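Local atomic coordinates of serine--tRNA ligase (Pyrococcus horikoshii, PDB entry 2DQ0), a protein that attaches serine to its cognate tRNA, activating the amino acid with ATP as a homodimeric class II aminoacyl-tRNA synthetase. Residues M1-E9 against D100-I109. Numbering follows the deposited sequence.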
ATOM      1  N   MET A   1     -23.192  -7.760 -11.503  1.00 56.01           N
ATOM      2  CA  MET A   1     -24.669  -7.947 -11.306  1.00 56.83           C
ATOM      3  C   MET A   1     -25.419  -8.132 -12.621  1.00 52.45           C
ATOM      4  O   MET A   1     -25.200  -7.398 -13.581  1.00 48.50           O
ATOM      5  CB  MET A   1     -25.264  -6.746 -10.571  1.00 58.77           C
ATOM      6  CG  MET A   1     -26.757  -6.841 -10.328  1.00 55.59           C
ATOM      7  SD  MET A   1     -27.457  -5.264  -9.834  1.00 60.04           S
ATOM      8  CE  MET A   1     -28.801  -5.785  -8.715  1.00 49.52           C
ATOM      9  N   LEU A   2     -26.304  -9.120 -12.669  1.00 54.07           N
ATOM     10  CA  LEU A   2     -27.075  -9.341 -13.888  1.00 57.58           C
ATOM     11  C   LEU A   2     -28.359  -8.539 -13.858  1.00 57.97           C
ATOM     12  O   LEU A   2     -28.953  -8.322 -12.793  1.00 54.22           O
ATOM     13  CB  LEU A   2     -27.432 -10.818 -14.088  1.00 58.90           C
ATOM     14  CG  LEU A   2     -26.357 -11.749 -14.623  1.00 60.62           C
ATOM     15  CD1 LEU A   2     -25.528 -11.038 -15.693  1.00 65.01           C
ATOM     16  CD2 LEU A   2     -25.479 -12.165 -13.479  1.00 69.62           C
ATOM     17  N   ASP A   3     -28.760  -8.094 -15.046  1.00 61.10           N
ATOM     18  CA  ASP A   3     -29.984  -7.333 -15.246  1.00 60.67           C
ATOM     19  C   ASP A   3     -31.145  -8.281 -15.043  1.00 55.66           C
ATOM     20  O   ASP A   3     -31.233  -9.307 -15.704  1.00 61.15           O
ATOM     21  CB  ASP A   3     -30.023  -6.784 -16.670  1.00 61.91           C
ATOM     22  CG  ASP A   3     -31.286  -6.011 -16.968  1.00 66.47           C
ATOM     23  OD1 ASP A   3     -32.141  -5.861 -16.060  1.00 60.77           O
ATOM     24  OD2 ASP A   3     -31.412  -5.553 -18.125  1.00 72.17           O
ATOM     25  N   ILE A   4     -32.043  -7.946 -14.133  1.00 59.71           N
ATOM     26  CA  ILE A   4     -33.175  -8.816 -13.883  1.00 59.75           C
ATOM     27  C   ILE A   4     -33.922  -9.067 -15.209  1.00 62.57           C
ATOM     28  O   ILE A   4     -34.392 -10.178 -15.460  1.00 61.97           O
ATOM     29  CB  ILE A   4     -34.106  -8.189 -12.808  1.00 59.68           C
ATOM     30  CG1 ILE A   4     -34.950  -9.274 -12.134  1.00 56.01           C
ATOM     31  CG2 ILE A   4     -34.938  -7.079 -13.417  1.00 53.35           C
ATOM     32  CD1 ILE A   4     -35.750 -10.127 -13.052  1.00 53.80           C
ATOM     33  N   LYS A   5     -33.994  -8.048 -16.064  1.00 63.58           N
ATOM     34  CA  LYS A   5     -34.677  -8.169 -17.352  1.00 69.73           C
ATOM     35  C   LYS A   5     -34.151  -9.353 -18.158  1.00 71.25           C
ATOM     36  O   LYS A   5     -34.920 -10.157 -18.698  1.00 66.93           O
ATOM     37  CB  LYS A   5     -34.494  -6.898 -18.188  1.00 77.85           C
ATOM     38  CG  LYS A   5     -35.073  -5.615 -17.576  1.00 93.04           C
ATOM     39  CD  LYS A   5     -36.589  -5.666 -17.448  1.00103.79           C
ATOM     40  CE  LYS A   5     -37.265  -5.799 -18.810  1.00110.06           C
ATOM     41  NZ  LYS A   5     -36.937  -4.654 -19.714  1.00115.25           N
ATOM     42  N   LEU A   6     -32.831  -9.458 -18.227  1.00 66.65           N
ATOM     43  CA  LEU A   6     -32.180 -10.510 -18.985  1.00 64.12           C
ATOM     44  C   LEU A   6     -32.533 -11.925 -18.515  1.00 63.20           C
ATOM     45  O   LEU A   6     -32.687 -12.846 -19.331  1.00 55.78           O
ATOM     46  CB  LEU A   6     -30.667 -10.272 -18.961  1.00 61.79           C
ATOM     47  CG  LEU A   6     -29.782 -11.195 -19.794  1.00 66.22           C
ATOM     48  CD1 LEU A   6     -29.405 -12.436 -18.983  1.00 69.86           C
ATOM     49  CD2 LEU A   6     -30.507 -11.561 -21.080  1.00 62.79           C
ATOM     50  N   ILE A   7     -32.688 -12.107 -17.210  1.00 59.95           N
ATOM     51  CA  ILE A   7     -33.027 -13.434 -16.727  1.00 63.93           C
ATOM     52  C   ILE A   7     -34.520 -13.675 -16.975  1.00 64.86           C
ATOM     53  O   ILE A   7     -34.974 -14.816 -17.075  1.00 60.98           O
ATOM     54  CB  ILE A   7     -32.674 -13.620 -15.199  1.00 68.20           C
ATOM     55  CG1 ILE A   7     -33.605 -12.777 -14.338  1.00 79.42           C
ATOM     56  CG2 ILE A   7     -31.214 -13.227 -14.916  1.00 53.43           C
ATOM     57  CD1 ILE A   7     -34.913 -13.463 -14.024  1.00 92.22           C
ATOM     58  N   ARG A   8     -35.292 -12.599 -17.067  1.00 64.32           N
ATOM     59  CA  ARG A   8     -36.716 -12.768 -17.312  1.00 70.69           C
ATOM     60  C   ARG A   8     -36.967 -13.055 -18.783  1.00 68.98           C
ATOM     61  O   ARG A   8     -37.774 -13.906 -19.122  1.00 68.76           O
ATOM     62  CB  ARG A   8     -37.505 -11.530 -16.873  1.00 71.76           C
ATOM     63  CG  ARG A   8     -37.799 -11.508 -15.380  1.00 68.89           C
ATOM     64  CD  ARG A   8     -38.911 -10.531 -15.021  1.00 63.38           C
ATOM     65  NE  ARG A   8     -38.563  -9.154 -15.339  1.00 66.71           N
ATOM     66  CZ  ARG A   8     -38.626  -8.145 -14.474  1.00 61.03           C
ATOM     67  NH1 ARG A   8     -38.284  -6.925 -14.862  1.00 62.90           N
ATOM     68  NH2 ARG A   8     -39.022  -8.358 -13.226  1.00 62.87           N
ATOM     69  N   GLU A   9     -36.248 -12.360 -19.654  1.00 75.17           N
ATOM     70  CA  GLU A   9     -36.412 -12.547 -21.086  1.00 76.22           C
ATOM     71  C   GLU A   9     -35.573 -13.647 -21.728  1.00 76.39           C
ATOM     72  O   GLU A   9     -35.637 -13.826 -22.945  1.00 72.42           O
ATOM     73  CB  GLU A   9     -36.197 -11.215 -21.805  1.00 78.29           C
ATOM     74  CG  GLU A   9     -37.358 -10.259 -21.575  1.00 85.02           C
ATOM     75  CD  GLU A   9     -37.029  -8.839 -21.963  1.00 91.82           C
ATOM     76  OE1 GLU A   9     -36.469  -8.642 -23.064  1.00 97.95           O
ATOM     77  OE2 GLU A   9     -37.336  -7.921 -21.169  1.00 92.97           O
ATOM     78  N   ASP A 100     -31.823  -9.660  -5.367  1.00 61.06           N
ATOM     79  CA  ASP A 100     -30.538  -9.015  -5.604  1.00 54.35           C
ATOM     80  C   ASP A 100     -29.373  -9.846  -5.088  1.00 55.12           C
ATOM     81  O   ASP A 100     -28.309  -9.875  -5.709  1.00 55.39           O
ATOM     82  CB  ASP A 100     -30.499  -7.625  -4.978  1.00 54.30           C
ATOM     83  CG  ASP A 100     -31.351  -6.626  -5.728  1.00 63.62           C
ATOM     84  OD1 ASP A 100     -31.418  -6.720  -6.975  1.00 74.64           O
ATOM     85  OD2 ASP A 100     -31.939  -5.736  -5.075  1.00 66.64           O
ATOM     86  N   TYR A 101     -29.567 -10.514  -3.956  1.00 48.89           N
ATOM     87  CA  TYR A 101     -28.527 -11.372  -3.389  1.00 50.79           C
ATOM     88  C   TYR A 101     -27.988 -12.316  -4.460  1.00 47.43           C
ATOM     89  O   TYR A 101     -26.783 -12.496  -4.591  1.00 46.01           O
ATOM     90  CB  TYR A 101     -29.089 -12.190  -2.244  1.00 52.08           C
ATOM     91  CG  TYR A 101     -28.111 -13.181  -1.680  1.00 51.00           C
ATOM     92  CD1 TYR A 101     -27.286 -12.835  -0.620  1.00 48.45           C
ATOM     93  CD2 TYR A 101     -28.040 -14.485  -2.189  1.00 53.50           C
ATOM     94  CE1 TYR A 101     -26.408 -13.763  -0.059  1.00 61.02           C
ATOM     95  CE2 TYR A 101     -27.174 -15.422  -1.647  1.00 62.28           C
ATOM     96  CZ  TYR A 101     -26.356 -15.053  -0.576  1.00 71.45           C
ATOM     97  OH  TYR A 101     -25.484 -15.966  -0.022  1.00 74.48           O
ATOM     98  N   TYR A 102     -28.894 -12.922  -5.219  1.00 49.69           N
ATOM     99  CA  TYR A 102     -28.504 -13.815  -6.296  1.00 48.12           C
ATOM    100  C   TYR A 102     -27.948 -13.017  -7.471  1.00 50.22           C
ATOM    101  O   TYR A 102     -26.918 -13.372  -8.060  1.00 48.08           O
ATOM    102  CB  TYR A 102     -29.699 -14.633  -6.778  1.00 51.57           C
ATOM    103  CG  TYR A 102     -30.241 -15.595  -5.747  1.00 56.89           C
ATOM    104  CD1 TYR A 102     -31.537 -15.453  -5.245  1.00 55.40           C
ATOM    105  CD2 TYR A 102     -29.458 -16.646  -5.274  1.00 49.48           C
ATOM    106  CE1 TYR A 102     -32.033 -16.330  -4.298  1.00 60.00           C
ATOM    107  CE2 TYR A 102     -29.943 -17.530  -4.332  1.00 52.39           C
ATOM    108  CZ  TYR A 102     -31.229 -17.369  -3.843  1.00 61.24           C
ATOM    109  OH  TYR A 102     -31.706 -18.234  -2.888  1.00 64.63           O
ATOM    110  N   LEU A 103     -28.626 -11.930  -7.821  1.00 46.23           N
ATOM    111  CA  LEU A 103     -28.166 -11.141  -8.950  1.00 44.06           C
ATOM    112  C   LEU A 103     -26.719 -10.701  -8.823  1.00 44.22           C
ATOM    113  O   LEU A 103     -26.002 -10.681  -9.809  1.00 45.39           O
ATOM    114  CB  LEU A 103     -29.065  -9.915  -9.155  1.00 57.03           C
ATOM    115  CG  LEU A 103     -30.466 -10.166  -9.730  1.00 61.04           C
ATOM    116  CD1 LEU A 103     -31.193  -8.838  -9.890  1.00 54.98           C
ATOM    117  CD2 LEU A 103     -30.353 -10.891 -11.070  1.00 52.16           C
ATOM    118  N   TRP A 104     -26.293 -10.346  -7.611  1.00 49.02           N
ATOM    119  CA  TRP A 104     -24.927  -9.880  -7.372  1.00 52.46           C
ATOM    120  C   TRP A 104     -23.959 -11.026  -7.345  1.00 53.45           C
ATOM    121  O   TRP A 104     -22.749 -10.839  -7.440  1.00 51.99           O
ATOM    122  CB  TRP A 104     -24.813  -9.157  -6.029  1.00 48.43           C
ATOM    123  CG  TRP A 104     -25.298  -7.756  -6.048  1.00 60.57           C
ATOM    124  CD1 TRP A 104     -26.593  -7.333  -6.170  1.00 58.45           C
ATOM    125  CD2 TRP A 104     -24.494  -6.575  -5.958  1.00 61.89           C
ATOM    126  NE1 TRP A 104     -26.642  -5.963  -6.162  1.00 70.52           N
ATOM    127  CE2 TRP A 104     -25.369  -5.470  -6.030  1.00 66.80           C
ATOM    128  CE3 TRP A 104     -23.117  -6.343  -5.823  1.00 54.22           C
ATOM    129  CZ2 TRP A 104     -24.911  -4.144  -5.968  1.00 59.92           C
ATOM    130  CZ3 TRP A 104     -22.661  -5.032  -5.763  1.00 50.66           C
ATOM    131  CH2 TRP A 104     -23.559  -3.947  -5.835  1.00 60.17           C
ATOM    132  N   ARG A 105     -24.504 -12.221  -7.199  1.00 51.35           N
ATOM    133  CA  ARG A 105     -23.671 -13.385  -7.112  1.00 49.65           C
ATOM    134  C   ARG A 105     -23.696 -14.253  -8.359  1.00 51.68           C
ATOM    135  O   ARG A 105     -23.392 -15.442  -8.306  1.00 57.14           O
ATOM    136  CB  ARG A 105     -24.042 -14.155  -5.834  1.00 45.51           C
ATOM    137  CG  ARG A 105     -23.117 -13.801  -4.651  1.00 53.74           C
ATOM    138  CD  ARG A 105     -23.763 -13.940  -3.277  1.00 42.25           C
ATOM    139  NE  ARG A 105     -24.613 -12.788  -3.050  1.00 60.93           N
ATOM    140  CZ  ARG A 105     -24.535 -12.002  -1.989  1.00 54.64           C
ATOM    141  NH1 ARG A 105     -23.641 -12.255  -1.053  1.00 49.74           N
ATOM    142  NH2 ARG A 105     -25.349 -10.957  -1.881  1.00 63.22           N
ATOM    143  N   LEU A 106     -24.052 -13.645  -9.488  1.00 50.23           N
ATOM    144  CA  LEU A 106     -24.075 -14.350 -10.763  1.00 49.46           C
ATOM    145  C   LEU A 106     -23.038 -13.718 -11.693  1.00 46.48           C
ATOM    146  O   LEU A 106     -22.917 -12.506 -11.774  1.00 51.83           O
ATOM    147  CB  LEU A 106     -25.482 -14.313 -11.374  1.00 49.52           C
ATOM    148  CG  LEU A 106     -26.516 -15.229 -10.693  1.00 56.60           C
ATOM    149  CD1 LEU A 106     -27.905 -14.963 -11.262  1.00 58.23           C
ATOM    150  CD2 LEU A 106     -26.127 -16.696 -10.897  1.00 51.48           C
ATOM    151  N   PRO A 107     -22.255 -14.541 -12.390  1.00 44.57           N
ATOM    152  CA  PRO A 107     -21.241 -13.991 -13.285  1.00 47.52           C
ATOM    153  C   PRO A 107     -21.797 -13.388 -14.548  1.00 50.53           C
ATOM    154  O   PRO A 107     -22.882 -13.744 -14.990  1.00 48.88           O
ATOM    155  CB  PRO A 107     -20.347 -15.198 -13.582  1.00 44.68           C
ATOM    156  CG  PRO A 107     -21.314 -16.303 -13.625  1.00 50.82           C
ATOM    157  CD  PRO A 107     -22.218 -16.012 -12.404  1.00 46.79           C
ATOM    158  N   ASN A 108     -21.017 -12.487 -15.141  1.00 56.45           N
ATOM    159  CA  ASN A 108     -21.411 -11.832 -16.370  1.00 56.37           C
ATOM    160  C   ASN A 108     -21.624 -12.889 -17.442  1.00 58.04           C
ATOM    161  O   ASN A 108     -20.966 -13.928 -17.441  1.00 56.78           O
ATOM    162  CB  ASN A 108     -20.335 -10.848 -16.831  1.00 51.76           C
ATOM    163  CG  ASN A 108     -20.902  -9.751 -17.722  1.00 56.84           C
ATOM    164  OD1 ASN A 108     -20.200  -8.814 -18.110  1.00 61.03           O
ATOM    165  ND2 ASN A 108     -22.189  -9.863 -18.045  1.00 53.95           N
ATOM    166  N   ILE A 109     -22.569 -12.624 -18.338  1.00 57.03           N
ATOM    167  CA  ILE A 109     -22.858 -13.529 -19.424  1.00 48.46           C
ATOM    168  C   ILE A 109     -21.691 -13.396 -20.385  1.00 52.40           C
ATOM    169  O   ILE A 109     -21.271 -12.282 -20.709  1.00 46.92           O
ATOM    170  CB  ILE A 109     -24.157 -13.137 -20.142  1.00 52.50           C
ATOM    171  CG1 ILE A 109     -25.315 -13.126 -19.146  1.00 50.64           C
ATOM    172  CG2 ILE A 109     -24.454 -14.129 -21.270  1.00 54.84           C
ATOM    173  CD1 ILE A 109     -25.554 -14.456 -18.488  1.00 35.85           C
TER
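Met1 and Leu2 run past the end of helix 72-103, with Met1 CA 4.4 Å from Trp104 CA, and one backbone hydrogen bond joins segments 1-9 and 100-109, from Leu2 N to Leu103 O at 3.3 Å; the N-H...O angle is 158°, and the donor stands above the carbonyl plane. A C-H...O contact from Met1 CA reaches the same oxygen. With CG anti to the backbone N (chi1 180°), the long, flexible side chain of Met1 stretches back along the helix end. Its CG lies over one face of the Trp104 indole, and SD sits 4.4 Å from the centroid of the five-membered ring, 35° off the normal, an oblique Met-aromatic contact. The terminal CE passes on to Asp100 OD1. These pieces belong to the N-terminal tRNA-binding domain: after helix 11-21 the chain runs out and back through the long antiparallel coiled coil of helices 28-65 and 72-103, and a type I beta turn from Leu103 to Leu106 follows on from the returning arm. Leu2, branched and wholly apolar, fills the angle between this turn and the following loop, its CD1 4.0 Å from Ile109 CG1. From within helix 4-9, Leu6 CD1 meets that CG1 tip to tip. Leu103 CD2 packs against Leu2 O, and its CD1 lies 4.2 Å from Ile4 CB. Asp3 suits the N-cap of helix 4-9: its short carboxylate turns back, OD1 accepting from Lys5 N.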